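Local coordinates for protein vestitone reductase (Medicago sativa, PDB 2P4H) that reduces (3R)-vestitone stereospecifically to the isoflavan-4-ol DMI using NADPH, the penultimate step in making the phytoalexin medicarpin, at residues F120-S125 with V182-L187; F222-V227 with F252-E257; A231-Y236 with A297-K302; N248-I253 with P287-K292. All coordinates share one frame; numbering follows the deposited sequence.

Following the chain from the N terminus, interaction 1 closes first: strand 182-187 returns beside strand 119-125 in the central parallel sheet before any other contact opens. Residues 222-227 then open interaction 2, and the helix that follows opens interaction 3 at 231-236. Residues 248-253 start interaction 4 and run into 252-257, which closes interaction 2, so that these two contacts share Phe252 and Ile253. Interaction 4 closes at 287-292 and interaction 3 at 297-302; the former is nested within the latter, whereas interactions 2 and 3 cross. Together they tie the Rossmann sheet and its covering helix 227-239 to the mixed sheet and the C-terminal loops.

Interaction 1: F120-S125 with V182-L187; sequences FIYTSS and VVTLIL
Leu187 pushes its CD1 methyl against CG2 of Thr123, 3.6 Å away, the two side chains meeting at about a right angle. Two residues back, Ile121 makes a similar methyl contact at a slant, CG2 to Leu185 CD1 at 3.9 Å. Each contact is diagonal: the backbone partners are Thr123 with Leu185 and Ile121 with Val183, yet the leucine two residues further on leans back across the sheet to set its CD1 against the CG2 methyl. Leu185 manages this with CG beside its own backbone N, chi1 -76°. Helix 227-239 covers this face, with His234 against Ile121 and Leu185, and Leu237 against Val183 and Leu185.

The face of Phe120, Tyr122 and Thr184 is filled differently. The Tyr122 side chain meets that of Thr184 at its root, CB to CG2 at 4.0 Å, because CG stands anti to the backbone N (chi1 -176°) and carries the ring off to meet His80. Thr184 turns its OG1 into the niche between its N and carbonyl carbon, where Glu168 of helix 158-177 takes it up; the other carboxylate oxygen of Glu168 bonds Ser124 OG, so both buried hydroxyls are satisfied. Further along, Ile186 CG2 rests 3.5 Å from Ser125 O.

Beneath these bumps the strands are laced by the hydrogen bonds of a parallel pair, starting with Val183 N to Phe120 O at 2.9 Å and ending with a weak one, Leu187 N to Ser124 O at 3.4 Å. These are neighbouring strands of a Rossmann fold, joined by a beta-alpha-beta crossover through helix 158-177, with Ser125 beside Tyr160, which by similarity binds NADP(+).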
# COMPACT_ATOMS: atom_id res chain seq x y z
N PHE A 120 6.76 -12.65 6.37
CA PHE A 120 6.99 -12.01 5.08
C PHE A 120 5.67 -11.32 4.77
O PHE A 120 4.63 -11.98 4.66
CB PHE A 120 7.30 -13.07 4.00
CG PHE A 120 7.57 -12.49 2.64
CD1 PHE A 120 6.53 -12.05 1.83
CD2 PHE A 120 8.88 -12.40 2.16
CE1 PHE A 120 6.78 -11.53 0.57
CE2 PHE A 120 9.14 -11.87 0.90
CZ PHE A 120 8.09 -11.43 0.10
N ILE A 121 5.69 -10.00 4.66
CA ILE A 121 4.47 -9.25 4.40
C ILE A 121 4.52 -8.61 3.02
O ILE A 121 5.40 -7.79 2.72
CB ILE A 121 4.24 -8.17 5.47
CG1 ILE A 121 4.24 -8.82 6.86
CG2 ILE A 121 2.91 -7.47 5.23
CD1 ILE A 121 3.93 -7.87 8.00
N TYR A 122 3.56 -9.00 2.19
CA TYR A 122 3.47 -8.51 0.82
C TYR A 122 2.38 -7.47 0.68
O TYR A 122 1.24 -7.67 1.12
CB TYR A 122 3.17 -9.67 -0.13
CG TYR A 122 3.14 -9.26 -1.58
CD1 TYR A 122 4.32 -8.91 -2.24
CD2 TYR A 122 1.94 -9.18 -2.28
CE1 TYR A 122 4.31 -8.49 -3.56
CE2 TYR A 122 1.92 -8.75 -3.62
CZ TYR A 122 3.12 -8.41 -4.24
OH TYR A 122 3.13 -7.97 -5.55
N THR A 123 2.72 -6.36 0.05
CA THR A 123 1.79 -5.27 -0.18
C THR A 123 0.94 -5.55 -1.41
O THR A 123 1.47 -5.62 -2.52
CB THR A 123 2.55 -3.94 -0.40
OG1 THR A 123 3.17 -3.53 0.82
CG2 THR A 123 1.60 -2.85 -0.88
N SER A 124 -0.37 -5.73 -1.23
CA SER A 124 -1.25 -5.94 -2.37
C SER A 124 -2.11 -4.70 -2.58
O SER A 124 -1.82 -3.65 -2.00
CB SER A 124 -2.12 -7.19 -2.21
OG SER A 124 -2.72 -7.52 -3.46
N SER A 125 -3.17 -4.83 -3.36
CA SER A 125 -3.99 -3.68 -3.72
C SER A 125 -5.47 -4.00 -3.91
O SER A 125 -5.83 -5.14 -4.18
CB SER A 125 -3.43 -3.11 -5.03
OG SER A 125 -4.37 -2.34 -5.75
N VAL A 182 3.55 -16.17 5.20
CA VAL A 182 3.20 -15.02 4.39
C VAL A 182 1.88 -14.37 4.75
O VAL A 182 0.88 -15.04 5.00
CB VAL A 182 3.13 -15.40 2.89
CG1 VAL A 182 2.58 -14.24 2.06
CG2 VAL A 182 4.51 -15.80 2.39
N VAL A 183 1.89 -13.04 4.77
CA VAL A 183 0.69 -12.25 5.00
C VAL A 183 0.66 -11.27 3.84
O VAL A 183 1.70 -10.75 3.43
CB VAL A 183 0.74 -11.44 6.32
CG1 VAL A 183 -0.26 -10.29 6.26
CG2 VAL A 183 0.41 -12.34 7.49
N THR A 184 -0.53 -11.06 3.28
CA THR A 184 -0.67 -10.08 2.21
C THR A 184 -1.67 -9.05 2.72
O THR A 184 -2.65 -9.40 3.38
CB THR A 184 -1.18 -10.70 0.89
OG1 THR A 184 -2.49 -11.26 1.08
CG2 THR A 184 -0.23 -11.78 0.40
N LEU A 185 -1.39 -7.79 2.44
CA LEU A 185 -2.28 -6.71 2.86
C LEU A 185 -2.93 -6.10 1.64
O LEU A 185 -2.24 -5.57 0.76
CB LEU A 185 -1.49 -5.65 3.64
CG LEU A 185 -1.10 -6.00 5.08
CD1 LEU A 185 -0.07 -5.00 5.59
CD2 LEU A 185 -2.34 -5.99 5.97
N ILE A 186 -4.25 -6.19 1.58
CA ILE A 186 -4.99 -5.63 0.45
C ILE A 186 -5.24 -4.17 0.80
O ILE A 186 -6.08 -3.84 1.65
CB ILE A 186 -6.31 -6.40 0.27
CG1 ILE A 186 -6.01 -7.90 0.10
CG2 ILE A 186 -7.06 -5.87 -0.95
CD1 ILE A 186 -7.24 -8.80 0.20
N LEU A 187 -4.50 -3.28 0.14
CA LEU A 187 -4.56 -1.86 0.42
C LEU A 187 -5.36 -1.02 -0.57
O LEU A 187 -5.21 -1.16 -1.78
CB LEU A 187 -3.14 -1.30 0.52
CG LEU A 187 -2.24 -2.00 1.55
CD1 LEU A 187 -0.81 -1.50 1.41
CD2 LEU A 187 -2.76 -1.73 2.95

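Interaction 2: F222-V227 with F252-E257; sequences FHMVHV and FIVPIE
The Phe222 ring presents its edge to Val254, with CD2 3.7 Å from Val254 O and the oxygen lying in the ring plane. Its CG sits beside the backbone N (chi1 -58°), which brings ring edge and N-H to the same carbonyl; Phe189 meets this ring edge-to-face. The Phe252 ring has the CG atom of Pro251 over the centre of one face. It slants across the backbone of 224-226 on the other strand, CD2 reaching Met224 O at 3.6 Å, while Ile305 and Met308 of helix 305-319 also pack on it.

Strands 219-226 and 252-255 form an antiparallel pair within the mixed sheet, strongly twisted, their short axes at 135°; strand 189-191 runs parallel to the first on its other side. Phe222 and Val254 exchange two hydrogen bonds, Phe222 N to Val254 O (2.9 Å) being nearly straight at the hydrogen although it arrives from above the carbonyl plane. Met224 and Phe252 exchange two more, that from Phe252 N to Met224 O being longer at 3.2 Å. On the side of the sheet carrying these four residues, Met224 lays SD 3.8 Å from Val254 CG2, the side chains crossing at about a right angle. With Phe252 cut back to alanine the strand pairing would probably persist, but a gap is likely to open where the ring now lies between the 224-226 backbone, Pro251 and helix 305-319. On the other side, Ile253 hooks CD1 to within 3.7 Å of Phe222 O.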
# COMPACT_ATOMS: atom_id res chain seq x y z
N PHE A 222 -14.52 6.22 -2.51
CA PHE A 222 -13.16 5.76 -2.25
C PHE A 222 -12.97 4.83 -1.06
O PHE A 222 -13.42 5.15 0.05
CB PHE A 222 -12.25 6.97 -1.96
CG PHE A 222 -12.20 8.01 -3.05
CD1 PHE A 222 -11.05 8.15 -3.82
CD2 PHE A 222 -13.26 8.89 -3.26
CE1 PHE A 222 -10.95 9.15 -4.78
CE2 PHE A 222 -13.17 9.90 -4.23
CZ PHE A 222 -12.01 10.03 -4.99
N HIS A 223 -12.31 3.69 -1.27
CA HIS A 223 -11.94 2.87 -0.11
C HIS A 223 -10.59 3.50 0.26
O HIS A 223 -9.76 3.79 -0.62
CB HIS A 223 -11.85 1.35 -0.42
CG HIS A 223 -11.39 0.98 -1.79
ND1 HIS A 223 -12.01 -0.01 -2.52
CD2 HIS A 223 -10.30 1.35 -2.51
CE1 HIS A 223 -11.32 -0.24 -3.63
NE2 HIS A 223 -10.28 0.57 -3.65
N MET A 224 -10.38 3.75 1.55
CA MET A 224 -9.17 4.44 2.00
C MET A 224 -8.59 3.94 3.32
O MET A 224 -9.27 3.25 4.09
CB MET A 224 -9.48 5.94 2.15
CG MET A 224 -10.27 6.55 0.99
SD MET A 224 -10.67 8.30 1.24
CE MET A 224 -9.08 9.03 0.85
N VAL A 225 -7.34 4.32 3.58
CA VAL A 225 -6.64 3.97 4.82
C VAL A 225 -5.54 5.01 5.07
O VAL A 225 -5.00 5.58 4.13
CB VAL A 225 -6.00 2.55 4.75
CG1 VAL A 225 -4.87 2.52 3.72
CG2 VAL A 225 -5.48 2.14 6.12
N HIS A 226 -5.25 5.26 6.34
CA HIS A 226 -4.19 6.21 6.71
C HIS A 226 -2.86 5.47 6.56
O HIS A 226 -2.72 4.34 7.04
CB HIS A 226 -4.38 6.66 8.16
CG HIS A 226 -3.51 7.82 8.55
ND1 HIS A 226 -2.14 7.75 8.55
CD2 HIS A 226 -3.83 9.07 8.97
CE1 HIS A 226 -1.64 8.91 8.94
NE2 HIS A 226 -2.65 9.73 9.20
N VAL A 227 -1.90 6.09 5.89
CA VAL A 227 -0.61 5.46 5.68
C VAL A 227 0.07 4.98 6.96
O VAL A 227 0.73 3.94 6.96
CB VAL A 227 0.36 6.41 4.90
CG1 VAL A 227 0.76 7.59 5.76
CG2 VAL A 227 1.59 5.63 4.44
N PHE A 252 -11.88 2.68 5.87
CA PHE A 252 -12.79 3.72 5.41
C PHE A 252 -13.39 3.49 4.03
O PHE A 252 -12.74 2.96 3.13
CB PHE A 252 -12.08 5.08 5.38
CG PHE A 252 -11.21 5.38 6.58
CD1 PHE A 252 -11.68 5.17 7.87
CD2 PHE A 252 -9.93 5.91 6.40
CE1 PHE A 252 -10.89 5.50 8.98
CE2 PHE A 252 -9.14 6.24 7.50
CZ PHE A 252 -9.62 6.03 8.79
N ILE A 253 -14.65 3.88 3.88
CA ILE A 253 -15.33 3.83 2.59
C ILE A 253 -15.98 5.21 2.56
O ILE A 253 -16.84 5.55 3.39
CB ILE A 253 -16.34 2.64 2.49
CG1 ILE A 253 -16.92 2.61 1.07
CG2 ILE A 253 -17.41 2.72 3.56
CD1 ILE A 253 -15.87 2.41 -0.02
N VAL A 254 -15.53 6.02 1.61
CA VAL A 254 -15.94 7.42 1.53
C VAL A 254 -16.56 7.94 0.24
O VAL A 254 -15.87 8.13 -0.76
CB VAL A 254 -14.70 8.31 1.83
CG1 VAL A 254 -15.12 9.75 2.02
CG2 VAL A 254 -13.97 7.77 3.06
N PRO A 255 -17.88 8.17 0.25
CA PRO A 255 -18.54 8.69 -0.95
C PRO A 255 -18.01 10.10 -1.17
O PRO A 255 -17.72 10.82 -0.21
CB PRO A 255 -20.02 8.69 -0.56
CG PRO A 255 -20.12 7.57 0.42
CD PRO A 255 -18.88 7.76 1.26
N ILE A 256 -17.89 10.52 -2.43
CA ILE A 256 -17.37 11.85 -2.71
C ILE A 256 -18.25 12.95 -2.10
O ILE A 256 -17.77 14.03 -1.78
CB ILE A 256 -17.19 12.04 -4.25
CG1 ILE A 256 -16.31 13.26 -4.52
CG2 ILE A 256 -18.54 12.15 -4.93
CD1 ILE A 256 -15.78 13.30 -5.95
N GLU A 257 -19.54 12.65 -1.93
CA GLU A 257 -20.47 13.62 -1.34
C GLU A 257 -20.13 13.84 0.14
O GLU A 257 -20.19 14.97 0.64
CB GLU A 257 -21.91 13.13 -1.47
CG GLU A 257 -22.42 13.01 -2.91
CD GLU A 257 -22.05 11.69 -3.58
OE1 GLU A 257 -22.44 11.51 -4.76
OE2 GLU A 257 -21.37 10.84 -2.96

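Interaction 3: A231-Y236 with A297-K302; sequences ARAHIY and AGFDFK
A Schellman motif ends helix 292-296, and the loop that leaves it, 297-302, packs against helix 227-239 of the Rossmann part of the fold through Tyr236, Ala233 and Arg232. Tyr236 OH donates to Ala297 O at 2.8 Å, just before Gly298 turns the chain with positive phi. The Tyr236 ring lies with one face over the start of the Phe299 side chain, CB 4.1 Å from the ring centroid, a CH-pi contact. The Phe299 ring turns its edge toward that same ring in an offset edge-to-face pair, planes at 63°, and carries Ala233 CB over one of its own faces. Phe299 gets there with CG anti to its backbone N, chi1 179°.

Arg232 bends at chi3 and grips a single backbone oxygen end-on: NH1 and NH2 both donate to Asp300 O, at 2.8 and 3.0 Å, with the oxygen in the guanidinium plane. NH1 also forms a salt bridge with Asp229. Exchanging Arg232 for a leucine would probably leave Asp300 O without both of these donors and Asp229 without its charged mate. Lys302 closes over one face of the guanidinium, its CB 3.6 Å above the plane.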
# COMPACT_ATOMS: atom_id res chain seq x y z
N ALA A 231 1.50 1.20 8.21
CA ALA A 231 2.80 0.89 8.81
C ALA A 231 2.56 0.16 10.13
O ALA A 231 3.23 -0.83 10.43
CB ALA A 231 3.59 2.18 9.05
N ARG A 232 1.59 0.64 10.91
CA ARG A 232 1.27 -0.01 12.18
C ARG A 232 0.80 -1.44 11.97
O ARG A 232 1.14 -2.33 12.75
CB ARG A 232 0.21 0.80 12.93
CG ARG A 232 0.71 2.13 13.48
CD ARG A 232 -0.37 2.91 14.24
NE ARG A 232 -0.85 2.20 15.42
CZ ARG A 232 -1.97 1.48 15.46
NH1 ARG A 232 -2.74 1.38 14.39
NH2 ARG A 232 -2.30 0.84 16.57
N ALA A 233 0.02 -1.67 10.91
CA ALA A 233 -0.48 -3.01 10.61
C ALA A 233 0.67 -3.96 10.28
O ALA A 233 0.64 -5.13 10.66
CB ALA A 233 -1.47 -2.96 9.45
N HIS A 234 1.68 -3.46 9.56
CA HIS A 234 2.84 -4.28 9.22
C HIS A 234 3.55 -4.73 10.50
O HIS A 234 3.87 -5.91 10.66
CB HIS A 234 3.84 -3.48 8.36
CG HIS A 234 3.48 -3.43 6.91
ND1 HIS A 234 4.15 -4.17 5.95
CD2 HIS A 234 2.55 -2.71 6.25
CE1 HIS A 234 3.63 -3.90 4.76
NE2 HIS A 234 2.66 -3.02 4.91
N ILE A 235 3.79 -3.79 11.40
CA ILE A 235 4.47 -4.12 12.65
C ILE A 235 3.63 -5.07 13.50
O ILE A 235 4.15 -6.01 14.09
CB ILE A 235 4.80 -2.83 13.43
CG1 ILE A 235 5.82 -2.00 12.64
CG2 ILE A 235 5.36 -3.17 14.81
CD1 ILE A 235 6.15 -0.65 13.26
N TYR A 236 2.32 -4.83 13.54
CA TYR A 236 1.43 -5.68 14.31
C TYR A 236 1.47 -7.13 13.83
O TYR A 236 1.61 -8.07 14.62
CB TYR A 236 -0.01 -5.17 14.22
CG TYR A 236 -0.98 -5.99 15.05
CD1 TYR A 236 -1.14 -5.75 16.41
CD2 TYR A 236 -1.68 -7.05 14.48
CE1 TYR A 236 -1.98 -6.54 17.19
CE2 TYR A 236 -2.51 -7.86 15.24
CZ TYR A 236 -2.66 -7.60 16.60
OH TYR A 236 -3.49 -8.39 17.36
N ALA A 297 -8.52 -9.99 14.40
CA ALA A 297 -7.20 -10.50 14.74
C ALA A 297 -6.54 -9.70 15.84
O ALA A 297 -5.44 -10.05 16.29
CB ALA A 297 -6.32 -10.53 13.50
N GLY A 298 -7.18 -8.62 16.27
CA GLY A 298 -6.62 -7.82 17.35
C GLY A 298 -6.00 -6.48 17.00
O GLY A 298 -5.65 -5.72 17.90
N PHE A 299 -5.85 -6.19 15.71
CA PHE A 299 -5.28 -4.92 15.29
C PHE A 299 -6.28 -3.79 15.53
O PHE A 299 -7.47 -3.96 15.31
CB PHE A 299 -4.91 -4.95 13.81
CG PHE A 299 -4.33 -3.66 13.30
CD1 PHE A 299 -3.07 -3.23 13.73
CD2 PHE A 299 -5.05 -2.85 12.42
CE1 PHE A 299 -2.55 -2.01 13.28
CE2 PHE A 299 -4.53 -1.64 11.97
CZ PHE A 299 -3.28 -1.22 12.40
N ASP A 300 -5.78 -2.64 15.97
CA ASP A 300 -6.64 -1.49 16.22
C ASP A 300 -6.16 -0.31 15.39
O ASP A 300 -4.98 0.05 15.45
CB ASP A 300 -6.63 -1.10 17.70
CG ASP A 300 -7.23 -2.17 18.59
OD1 ASP A 300 -6.65 -3.28 18.67
OD2 ASP A 300 -8.28 -1.91 19.21
N PHE A 301 -7.06 0.28 14.61
CA PHE A 301 -6.70 1.44 13.81
C PHE A 301 -6.59 2.66 14.72
O PHE A 301 -7.41 2.85 15.62
CB PHE A 301 -7.73 1.69 12.71
CG PHE A 301 -7.63 0.72 11.57
CD1 PHE A 301 -8.23 -0.53 11.63
CD2 PHE A 301 -6.86 1.04 10.46
CE1 PHE A 301 -8.06 -1.46 10.61
CE2 PHE A 301 -6.68 0.12 9.42
CZ PHE A 301 -7.28 -1.13 9.50
N LYS A 302 -5.57 3.46 14.48
CA LYS A 302 -5.29 4.65 15.28
C LYS A 302 -5.87 5.96 14.74
O LYS A 302 -6.22 6.85 15.51
CB LYS A 302 -3.78 4.79 15.44
CG LYS A 302 -3.31 6.06 16.12
CD LYS A 302 -1.80 6.08 16.26
CE LYS A 302 -1.30 7.37 16.90
NZ LYS A 302 0.18 7.38 17.06

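Interaction 4: N248-I253 with P287-K292; sequences NCSPFI and PDLNTK
Asn248 and Thr291 make the direct hydrogen bonds of this contact. Asn248 ND2 donates to Asn290 O at 2.9 Å; the oxygen lies in the plane of the Asn248 amide, but the nitrogen sits well above the plane of the carbonyl it meets. Thr291 OG1 accepts from Ser250 N at 2.8 Å and donates its own hydrogen to Leu289 O at 2.9 Å, so the hydroxyl bridges the two segments with its direction fixed.

Water fills in where the backbones do not reach each other. One molecule donates both ways, to Ser250 O and, at 2.7 Å, to Asp288 OD1. A second accepts from Leu289 N and is also bonded to Ser250 OG, with Phe252 O and Asp288 OD1 within bonding distance. Asp288 extends its carboxylate with CG anti to the backbone N, chi1 178°, which puts OD1 where both waters meet it.

Carbon contacts close the seams. Ser250 CB lies 3.6 Å from Leu289 CB, and Thr291 CG2 touches Asn248 O at 3.4 Å. Ile253 crosses Asp288 at a slant, its CG1 3.9 Å from Asp288 CB, and its CD1 reaches Pro287 O, the oxygen that also takes a hydrogen bond from His223.

Residues 249-251 carry the chain from strand 245-248, the last of the Rossmann sheet, to strand 252-255 of the mixed sheet. Facing them is strand 288-289, which pairs in parallel with strand 138-139 and leads into helix 292-296, so the contact is a water-bridged junction between the nucleotide-binding fold and the C-terminal part.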
# COMPACT_ATOMS: atom_id res chain seq x y z
N ASN A 248 -7.57 -7.54 4.43
CA ASN A 248 -7.95 -6.23 3.90
C ASN A 248 -7.48 -5.25 4.96
O ASN A 248 -7.55 -5.54 6.16
CB ASN A 248 -9.48 -6.09 3.79
CG ASN A 248 -10.05 -6.66 2.51
OD1 ASN A 248 -9.36 -6.76 1.49
ND2 ASN A 248 -11.33 -7.00 2.54
N CYS A 249 -6.99 -4.09 4.54
CA CYS A 249 -6.55 -3.05 5.48
C CYS A 249 -7.16 -1.78 4.90
O CYS A 249 -6.46 -0.91 4.37
CB CYS A 249 -5.03 -2.98 5.51
SG CYS A 249 -4.38 -1.90 6.79
N SER A 250 -8.47 -1.67 5.04
CA SER A 250 -9.25 -0.60 4.44
C SER A 250 -10.40 -0.21 5.37
O SER A 250 -11.55 -0.57 5.13
CB SER A 250 -9.80 -1.15 3.11
OG SER A 250 -10.51 -0.20 2.35
N PRO A 251 -10.10 0.54 6.43
CA PRO A 251 -11.11 0.96 7.41
C PRO A 251 -12.14 1.99 6.97
O PRO A 251 -13.17 2.16 7.63
CB PRO A 251 -10.26 1.48 8.57
CG PRO A 251 -9.13 2.14 7.85
CD PRO A 251 -8.78 1.11 6.77
N PHE A 252 -11.88 2.68 5.87
CA PHE A 252 -12.79 3.72 5.41
C PHE A 252 -13.39 3.49 4.03
O PHE A 252 -12.74 2.96 3.13
CB PHE A 252 -12.08 5.08 5.38
CG PHE A 252 -11.21 5.38 6.58
CD1 PHE A 252 -11.68 5.17 7.87
CD2 PHE A 252 -9.93 5.91 6.40
CE1 PHE A 252 -10.89 5.50 8.98
CE2 PHE A 252 -9.14 6.24 7.50
CZ PHE A 252 -9.62 6.03 8.79
N ILE A 253 -14.65 3.88 3.88
CA ILE A 253 -15.33 3.83 2.59
C ILE A 253 -15.98 5.21 2.56
O ILE A 253 -16.84 5.55 3.39
CB ILE A 253 -16.34 2.64 2.49
CG1 ILE A 253 -16.92 2.61 1.07
CG2 ILE A 253 -17.41 2.72 3.56
CD1 ILE A 253 -15.87 2.41 -0.02
N PRO A 287 -15.85 -0.58 -4.12
CA PRO A 287 -16.39 -1.41 -3.04
C PRO A 287 -15.70 -1.18 -1.70
O PRO A 287 -14.54 -0.77 -1.64
CB PRO A 287 -16.16 -2.83 -3.55
CG PRO A 287 -14.88 -2.69 -4.31
CD PRO A 287 -15.08 -1.40 -5.07
N ASP A 288 -16.45 -1.45 -0.64
CA ASP A 288 -15.93 -1.35 0.72
C ASP A 288 -15.16 -2.65 0.92
O ASP A 288 -15.71 -3.74 0.74
CB ASP A 288 -17.10 -1.23 1.70
CG ASP A 288 -16.66 -1.16 3.16
OD1 ASP A 288 -15.47 -0.92 3.43
OD2 ASP A 288 -17.53 -1.33 4.04
N LEU A 289 -13.87 -2.56 1.26
CA LEU A 289 -13.07 -3.75 1.50
C LEU A 289 -13.15 -4.02 3.00
O LEU A 289 -12.37 -3.48 3.79
CB LEU A 289 -11.62 -3.51 1.04
CG LEU A 289 -11.48 -2.92 -0.37
CD1 LEU A 289 -10.00 -2.80 -0.73
CD2 LEU A 289 -12.19 -3.80 -1.39
N ASN A 290 -14.12 -4.86 3.37
CA ASN A 290 -14.40 -5.22 4.76
C ASN A 290 -13.13 -5.60 5.50
O ASN A 290 -12.45 -6.56 5.14
CB ASN A 290 -15.40 -6.38 4.77
CG ASN A 290 -16.07 -6.58 6.12
OD1 ASN A 290 -17.05 -7.32 6.23
ND2 ASN A 290 -15.54 -5.93 7.15
N THR A 291 -12.82 -4.84 6.55
CA THR A 291 -11.60 -5.05 7.32
C THR A 291 -11.85 -5.74 8.67
O THR A 291 -11.02 -5.69 9.58
CB THR A 291 -10.88 -3.68 7.41
OG1 THR A 291 -10.54 -3.27 6.08
CG2 THR A 291 -9.61 -3.74 8.24
N LYS A 292 -12.98 -6.42 8.76
CA LYS A 292 -13.35 -7.15 9.97
C LYS A 292 -12.32 -8.23 10.33
O LYS A 292 -12.02 -8.42 11.50
CB LYS A 292 -14.73 -7.78 9.79
CG LYS A 292 -15.18 -8.65 10.96
CD LYS A 292 -16.62 -9.11 10.75
CE LYS A 292 -17.08 -10.05 11.86
NZ LYS A 292 -16.31 -11.32 11.86
O HOH W 1 -13.25 0.25 2.33
O HOH W 2 -14.22 -0.49 5.84